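Local coordinates for SusD-like carbohydrate binding protein BF1063 (Bacteroides fragilis NCTC 9343, PDB 3I4G) that probably binds carbohydrate at the cell surface as a SusD-family protein of the bacterial outer membrane, at residues E412-N415 with A416-R420; D316-L319 with D320-I323; I405-G408 with I409-E412. All blocks are in the same frame, centred on the assembly; numbering follows the deposited sequence.

Interaction 1: residues E412-N415 with A416-R420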
loop_
_atom_site.group_PDB
_atom_site.type_symbol
_atom_site.label_atom_id
_atom_site.label_comp_id
_atom_site.label_asym_id
_atom_site.label_seq_id
_atom_site.Cartn_x
_atom_site.Cartn_y
_atom_site.Cartn_z
ATOM N N GLU A 412 15.527 8.124 -17.168
ATOM C CA GLU A 412 14.138 8.600 -17.133
ATOM C C GLU A 412 13.289 7.842 -16.093
ATOM O O GLU A 412 12.172 8.247 -15.805
ATOM C CB GLU A 412 13.483 8.539 -18.526
ATOM C CG GLU A 412 13.151 7.186 -18.998
ATOM C CD GLU A 412 12.486 7.142 -20.400
ATOM O OE1 GLU A 412 11.903 8.156 -20.835
ATOM O OE2 GLU A 412 12.553 6.062 -21.022
ATOM N N THR A 413 13.787 6.732 -15.564
ATOM C CA THR A 413 13.005 5.898 -14.668
ATOM C C THR A 413 13.638 5.817 -13.285
ATOM O O THR A 413 13.411 6.674 -12.437
ATOM C CB THR A 413 12.764 4.477 -15.257
ATOM O OG1 THR A 413 14.012 3.804 -15.544
ATOM C CG2 THR A 413 11.917 4.527 -16.538
ATOM N N ILE A 414 14.428 4.787 -13.043
ATOM C CA ILE A 414 15.016 4.566 -11.735
ATOM C C ILE A 414 15.873 5.736 -11.244
ATOM O O ILE A 414 15.835 6.073 -10.054
ATOM C CB ILE A 414 15.809 3.235 -11.721
ATOM C CG1 ILE A 414 16.274 2.902 -10.310
ATOM C CG2 ILE A 414 16.975 3.257 -12.726
ATOM C CD1 ILE A 414 16.547 1.380 -10.128
ATOM N N ASN A 415 16.608 6.373 -12.145
ATOM C CA ASN A 415 17.467 7.483 -11.724
ATOM C C ASN A 415 16.681 8.785 -11.513
ATOM O O ASN A 415 17.137 9.684 -10.804
ATOM C CB ASN A 415 18.636 7.648 -12.679
ATOM C CG ASN A 415 19.520 6.465 -12.663
ATOM O OD1 ASN A 415 19.546 5.746 -11.676
ATOM N ND2 ASN A 415 20.249 6.249 -13.745
ATOM N N ALA A 416 15.498 8.897 -12.103
ATOM C CA ALA A 416 14.626 10.036 -11.804
ATOM C C ALA A 416 14.058 9.878 -10.391
ATOM O O ALA A 416 13.909 10.874 -9.661
ATOM C CB ALA A 416 13.513 10.139 -12.844
ATOM N N VAL A 417 13.780 8.643 -9.988
ATOM C CA VAL A 417 13.311 8.353 -8.632
ATOM C C VAL A 417 14.444 8.551 -7.644
ATOM O O VAL A 417 14.306 9.294 -6.664
ATOM C CB VAL A 417 12.769 6.928 -8.542
ATOM C CG1 VAL A 417 12.409 6.544 -7.126
ATOM C CG2 VAL A 417 11.533 6.816 -9.444
ATOM N N ARG A 418 15.608 8.006 -7.942
ATOM C CA ARG A 418 16.753 8.180 -7.038
ATOM C C ARG A 418 17.284 9.618 -6.993
ATOM O O ARG A 418 17.836 10.072 -5.982
ATOM C CB ARG A 418 17.886 7.242 -7.426
ATOM C CG ARG A 418 17.561 5.784 -7.140
ATOM C CD ARG A 418 18.584 4.821 -7.671
ATOM N NE ARG A 418 19.884 4.928 -7.025
ATOM C CZ ARG A 418 20.220 4.345 -5.872
ATOM N NH1 ARG A 418 19.331 3.668 -5.145
ATOM N NH2 ARG A 418 21.452 4.511 -5.416
ATOM N N GLY A 419 17.138 10.316 -8.107
ATOM C CA GLY A 419 17.633 11.675 -8.278
ATOM C C GLY A 419 16.761 12.768 -7.727
ATOM O O GLY A 419 17.122 13.927 -7.790
ATOM N N ARG A 420 15.611 12.401 -7.166
ATOM C CA ARG A 420 14.743 13.325 -6.492
ATOM C C ARG A 420 15.597 14.210 -5.593
ATOM O O ARG A 420 16.437 13.687 -4.857
ATOM C CB ARG A 420 13.723 12.496 -5.664
ATOM C CG ARG A 420 12.674 13.293 -4.996
ATOM C CD ARG A 420 11.970 12.507 -3.924
ATOM N NE ARG A 420 11.295 11.305 -4.402
ATOM C CZ ARG A 420 10.069 11.292 -4.908
ATOM N NH1 ARG A 420 9.390 12.401 -5.119
ATOM N NH2 ARG A 420 9.527 10.136 -5.272
#

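Interaction 2: residues D316-L319 with D320-I323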
loop_
_atom_site.group_PDB
_atom_site.type_symbol
_atom_site.label_atom_id
_atom_site.label_comp_id
_atom_site.label_asym_id
_atom_site.label_seq_id
_atom_site.Cartn_x
_atom_site.Cartn_y
_atom_site.Cartn_z
ATOM N N ASP A 316 20.605 6.032 3.004
ATOM C CA ASP A 316 19.607 6.600 2.087
ATOM C C ASP A 316 18.684 7.518 2.904
ATOM O O ASP A 316 18.143 7.087 3.919
ATOM C CB ASP A 316 18.836 5.445 1.467
ATOM C CG ASP A 316 17.939 5.850 0.299
ATOM O OD1 ASP A 316 17.193 6.839 0.396
ATOM O OD2 ASP A 316 17.937 5.093 -0.684
ATOM N N PRO A 317 18.477 8.776 2.460
ATOM C CA PRO A 317 17.605 9.679 3.197
ATOM C C PRO A 317 16.207 9.127 3.393
ATOM O O PRO A 317 15.545 9.520 4.367
ATOM C CB PRO A 317 17.585 10.959 2.323
ATOM C CG PRO A 317 18.862 10.914 1.603
ATOM C CD PRO A 317 19.118 9.458 1.325
ATOM N N ARG A 318 15.762 8.226 2.508
ATOM C CA ARG A 318 14.401 7.668 2.669
ATOM C C ARG A 318 14.242 6.837 3.925
ATOM O O ARG A 318 13.091 6.650 4.357
ATOM C CB ARG A 318 14.007 6.848 1.431
ATOM C CG ARG A 318 13.763 7.743 0.231
ATOM C CD ARG A 318 13.609 6.981 -1.043
ATOM N NE ARG A 318 14.901 6.447 -1.501
ATOM C CZ ARG A 318 15.079 5.773 -2.626
ATOM N NH1 ARG A 318 14.076 5.558 -3.458
ATOM N NH2 ARG A 318 16.294 5.314 -2.923
ATOM N N LEU A 319 15.347 6.374 4.537
ATOM C CA LEU A 319 15.206 5.627 5.788
ATOM C C LEU A 319 14.645 6.542 6.863
ATOM O O LEU A 319 13.560 6.305 7.377
ATOM C CB LEU A 319 16.555 5.053 6.184
ATOM C CG LEU A 319 16.636 4.089 7.366
ATOM C CD1 LEU A 319 17.982 3.351 7.300
ATOM C CD2 LEU A 319 16.446 4.788 8.727
ATOM N N ASP A 320 15.342 7.645 7.160
ATOM C CA ASP A 320 14.824 8.573 8.157
ATOM C C ASP A 320 13.519 9.217 7.707
ATOM O O ASP A 320 12.711 9.584 8.566
ATOM C CB ASP A 320 15.886 9.655 8.510
ATOM C CG ASP A 320 16.950 9.167 9.476
ATOM O OD1 ASP A 320 16.600 8.353 10.371
ATOM O OD2 ASP A 320 18.121 9.647 9.366
ATOM N N TYR A 321 13.270 9.367 6.410
ATOM C CA TYR A 321 11.965 9.915 6.003
ATOM C C TYR A 321 10.801 8.965 6.305
ATOM O O TYR A 321 9.691 9.396 6.514
ATOM C CB TYR A 321 11.892 10.223 4.512
ATOM C CG TYR A 321 12.864 11.277 4.003
ATOM C CD1 TYR A 321 13.297 12.301 4.802
ATOM C CD2 TYR A 321 13.257 11.300 2.661
ATOM C CE1 TYR A 321 14.170 13.290 4.318
ATOM C CE2 TYR A 321 14.129 12.259 2.168
ATOM C CZ TYR A 321 14.580 13.244 3.002
ATOM O OH TYR A 321 15.451 14.240 2.554
ATOM N N THR A 322 11.083 7.674 6.330
ATOM C CA THR A 322 10.035 6.652 6.409
ATOM C C THR A 322 9.820 6.040 7.775
ATOM O O THR A 322 8.654 5.759 8.138
ATOM C CB THR A 322 10.337 5.565 5.381
ATOM O OG1 THR A 322 10.423 6.192 4.076
ATOM C CG2 THR A 322 9.250 4.507 5.322
ATOM N N ILE A 323 10.896 5.849 8.533
ATOM C CA ILE A 323 10.812 5.194 9.839
ATOM C C ILE A 323 11.577 5.962 10.878
ATOM O O ILE A 323 12.454 6.777 10.538
ATOM C CB ILE A 323 11.337 3.708 9.752
ATOM C CG1 ILE A 323 12.842 3.640 9.456
ATOM C CG2 ILE A 323 10.549 2.947 8.710
ATOM C CD1 ILE A 323 13.424 2.209 9.457
HETATM O O HOH W 1 18.302 8.080 6.581
#

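Interaction 3: residues I405-G408 with I409-E412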
loop_
_atom_site.group_PDB
_atom_site.type_symbol
_atom_site.label_atom_id
_atom_site.label_comp_id
_atom_site.label_asym_id
_atom_site.label_seq_id
_atom_site.Cartn_x
_atom_site.Cartn_y
_atom_site.Cartn_z
ATOM N N ILE A 405 17.752 -2.268 -22.320
ATOM C CA ILE A 405 17.760 -1.155 -21.409
ATOM C C ILE A 405 18.982 -0.302 -21.718
ATOM O O ILE A 405 20.094 -0.818 -21.849
ATOM C CB ILE A 405 17.832 -1.643 -19.974
ATOM C CG1 ILE A 405 16.728 -2.692 -19.696
ATOM C CG2 ILE A 405 17.776 -0.455 -19.021
ATOM C CD1 ILE A 405 15.325 -2.196 -19.933
ATOM N N THR A 406 18.747 0.986 -21.901
ATOM C CA THR A 406 19.795 1.953 -22.161
ATOM C C THR A 406 19.976 2.864 -20.960
ATOM O O THR A 406 19.101 2.965 -20.094
ATOM C CB THR A 406 19.455 2.853 -23.342
ATOM O OG1 THR A 406 18.318 3.671 -23.034
ATOM C CG2 THR A 406 19.176 2.024 -24.606
ATOM N N GLN A 407 21.097 3.566 -20.912
ATOM C CA GLN A 407 21.291 4.530 -19.847
ATOM C C GLN A 407 20.196 5.605 -19.911
ATOM O O GLN A 407 19.767 6.088 -18.874
ATOM C CB GLN A 407 22.680 5.164 -19.903
ATOM C CG GLN A 407 23.028 6.018 -18.708
ATOM C CD GLN A 407 23.049 5.198 -17.427
ATOM O OE1 GLN A 407 23.662 4.130 -17.395
ATOM N NE2 GLN A 407 22.406 5.690 -16.374
ATOM N N GLY A 408 19.727 5.978 -21.097
ATOM C CA GLY A 408 18.642 6.937 -21.222
ATOM C C GLY A 408 17.379 6.458 -20.527
ATOM O O GLY A 408 16.680 7.237 -19.857
ATOM N N ILE A 409 17.043 5.189 -20.717
ATOM C CA ILE A 409 15.864 4.606 -20.043
ATOM C C ILE A 409 16.065 4.590 -18.533
ATOM O O ILE A 409 15.154 4.920 -17.784
ATOM C CB ILE A 409 15.557 3.200 -20.580
ATOM C CG1 ILE A 409 15.030 3.308 -22.001
ATOM C CG2 ILE A 409 14.533 2.449 -19.697
ATOM C CD1 ILE A 409 14.993 1.968 -22.765
ATOM N N LEU A 410 17.258 4.220 -18.076
ATOM C CA LEU A 410 17.533 4.248 -16.643
ATOM C C LEU A 410 17.376 5.668 -16.118
ATOM O O LEU A 410 16.807 5.883 -15.054
ATOM C CB LEU A 410 18.939 3.714 -16.330
ATOM C CG LEU A 410 19.232 2.259 -16.655
ATOM C CD1 LEU A 410 20.707 1.949 -16.468
ATOM C CD2 LEU A 410 18.371 1.311 -15.788
ATOM N N ASP A 411 17.892 6.650 -16.847
ATOM C CA ASP A 411 17.841 8.035 -16.395
ATOM C C ASP A 411 16.422 8.584 -16.302
ATOM O O ASP A 411 16.135 9.376 -15.407
ATOM C CB ASP A 411 18.721 8.906 -17.293
ATOM C CG ASP A 411 20.193 8.632 -17.079
ATOM O OD1 ASP A 411 20.553 7.940 -16.071
ATOM O OD2 ASP A 411 20.998 9.121 -17.904
ATOM N N GLU A 412 15.527 8.124 -17.168
ATOM C CA GLU A 412 14.138 8.600 -17.133
ATOM C C GLU A 412 13.289 7.842 -16.093
ATOM O O GLU A 412 12.172 8.247 -15.805
ATOM C CB GLU A 412 13.483 8.539 -18.526
ATOM C CG GLU A 412 13.151 7.186 -18.998
ATOM C CD GLU A 412 12.486 7.142 -20.400
ATOM O OE1 GLU A 412 11.903 8.156 -20.835
ATOM O OE2 GLU A 412 12.553 6.062 -21.022
#

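Interaction 1: residues E412-N415 with A416-R420
Arg418 N donates to Ile414 O at 2.9 Å, the central bond of the short alpha helix 414-418 in this SusD-family protein. Its N-H points almost straight at the oxygen (164°). One residue earlier Thr413 O, at the N-cap position, receives Val417 N at 3.2 Å and, more weakly, Ala416 N. At the other end Gly419 N closes on Asn415 O at 2.8 Å, but the bond is bent (132°), as the chain is already leaving the helix. The side chain of the N-cap residue Thr413 makes no capping bond; its OG1 is hydrogen-bonded to Ile409 O of the preceding helix. Asn415 likewise spends its amide outside, OD1 accepting from Val428 N and ND2 donating to Asp411 OD1, so both ends of the group are held. Arg418 lies alongside Ile414, the two side chains pointing the same way. With CG beside its own backbone N (chi1 -70°), the methylenes of Arg418 run past the Ile414 carbonyl, CG coming within 3.4 Å of Ile414 O. The chain then bends at chi3 and carries the guanidinium to its partners: NH1 and NH2 form salt bridges with Glu443 and Glu292, and NE donates to Pro426 O, which probably keeps its charge well balanced in this buried place. Ile414 itself leans on Leu395 and Ile439 of two flanking helices. Val417 CG2 sits 3.5 Å from Thr413 O, and Ile414 CG1 meets Arg418 CD at 4.0 Å.

Interaction 2: residues D316-L319 with D320-I323
Tyr321 folds back over Pro317 in the first turn of helix 317-322, its ring laid across the proline carbonyl. From CB the side chain leaves beside its own backbone N (chi1 -62°), which brings CG to 3.2 Å from Pro317 O, with that oxygen beneath one ring face and offset toward the rim. Farther out, CE2 touches Pro317 CB at 3.7 Å and CZ lies nearly as close. The tip, OH, passes Pro317 CB and ends in a hydrogen bond to Ser422 O. The same Pro317 O accepts Tyr321 N, so the ring covers a carbonyl oxygen already used by the backbone. Asp316 caps the start of the helix: OD1 takes Arg318 N at 2.9 Å on its anti side and Arg318 NE on its syn side. Arg318 grips the carboxylate side-on in a salt bridge, NE to OD1 and NH2 to OD2 (2.8 Å), while NH1 reaches Glu443 and Glu447 of helix 433-447. A water bridges Asp316 O and Asp320 N. At the far end Thr322 OG1 donates to Arg318 O at 2.7 Å, and Leu319 O receives both Thr322 N and Ile323 N, the latter at 2.9 Å and nearly straight (165°). Leu319 CD2 meets Ile323 CG1 at 3.9 Å where the chain passes into strand 323-325. Three bonds, two on OD1 and one on OD2, hold the carboxylate's rotation, and the surrounding acidic groups would probably stabilise the positive charge of Arg318 beside the helix start.

Interaction 3: residues I405-G408 with I409-E412
Thr406 OG1 accepts Ile409 N at 3.0 Å, the capping bond that opens alpha helix 407-412. The hydroxyl is set there by a chi1 of 66°, which places OG1 between backbone N and carbonyl carbon, facing the first turn; the Ile409 side chain crosses it at about a right angle, with CG1 3.5 Å from OG1. Thr406 O meanwhile takes Leu410 N at 3.0 Å, so this one residue meets two N-H groups of the first turn. A second polar link spans one turn of the helix: Gln407 NE2 donates to Asp411 OD1 at 2.9 Å. The carboxylate oxygen lies close to the amide plane, yet the nitrogen approaches OD1 from above the carboxylate plane, and the two flat groups are 52° apart. A bend at chi2 (62°) swings the Gln407 amide forward along the helix toward Asp411 to make this reach. Both atoms have second partners, NE2 at Val428 O and OD1 at Asn415, which help to position the pair. On the apolar side Ile405 CG2 packs against Leu410 CD2 at 3.7 Å and more loosely against Ile409 CG2. Ile405 continues onto Leu395 and Leu398 of helix 387-400 and, with Leu410, onto Leu436 of helix 433-447; Ile409 also meets Leu398, and Glu412 rests on Tyr394, so the short helix lies against both long helices.

Along the chain, interaction 2 comes first, turning the chain through helix 317-322 into strand 323-325. Well downstream, interaction 3 starts helix 407-412, and interaction 1 follows directly on helix 414-418; the two share Glu412 and their centres are about 10 Å apart. All three are local turns in series, none enclosing or crossing another. Asn415 N probably bonds Leu410 O across the break between the two later helices. Although distant in sequence, interactions 1 and 2 meet in space where Val417 and Arg418 touch Arg318, with Glu443 of helix 433-447 pairing with both arginines. Interaction 3 does not touch interaction 2.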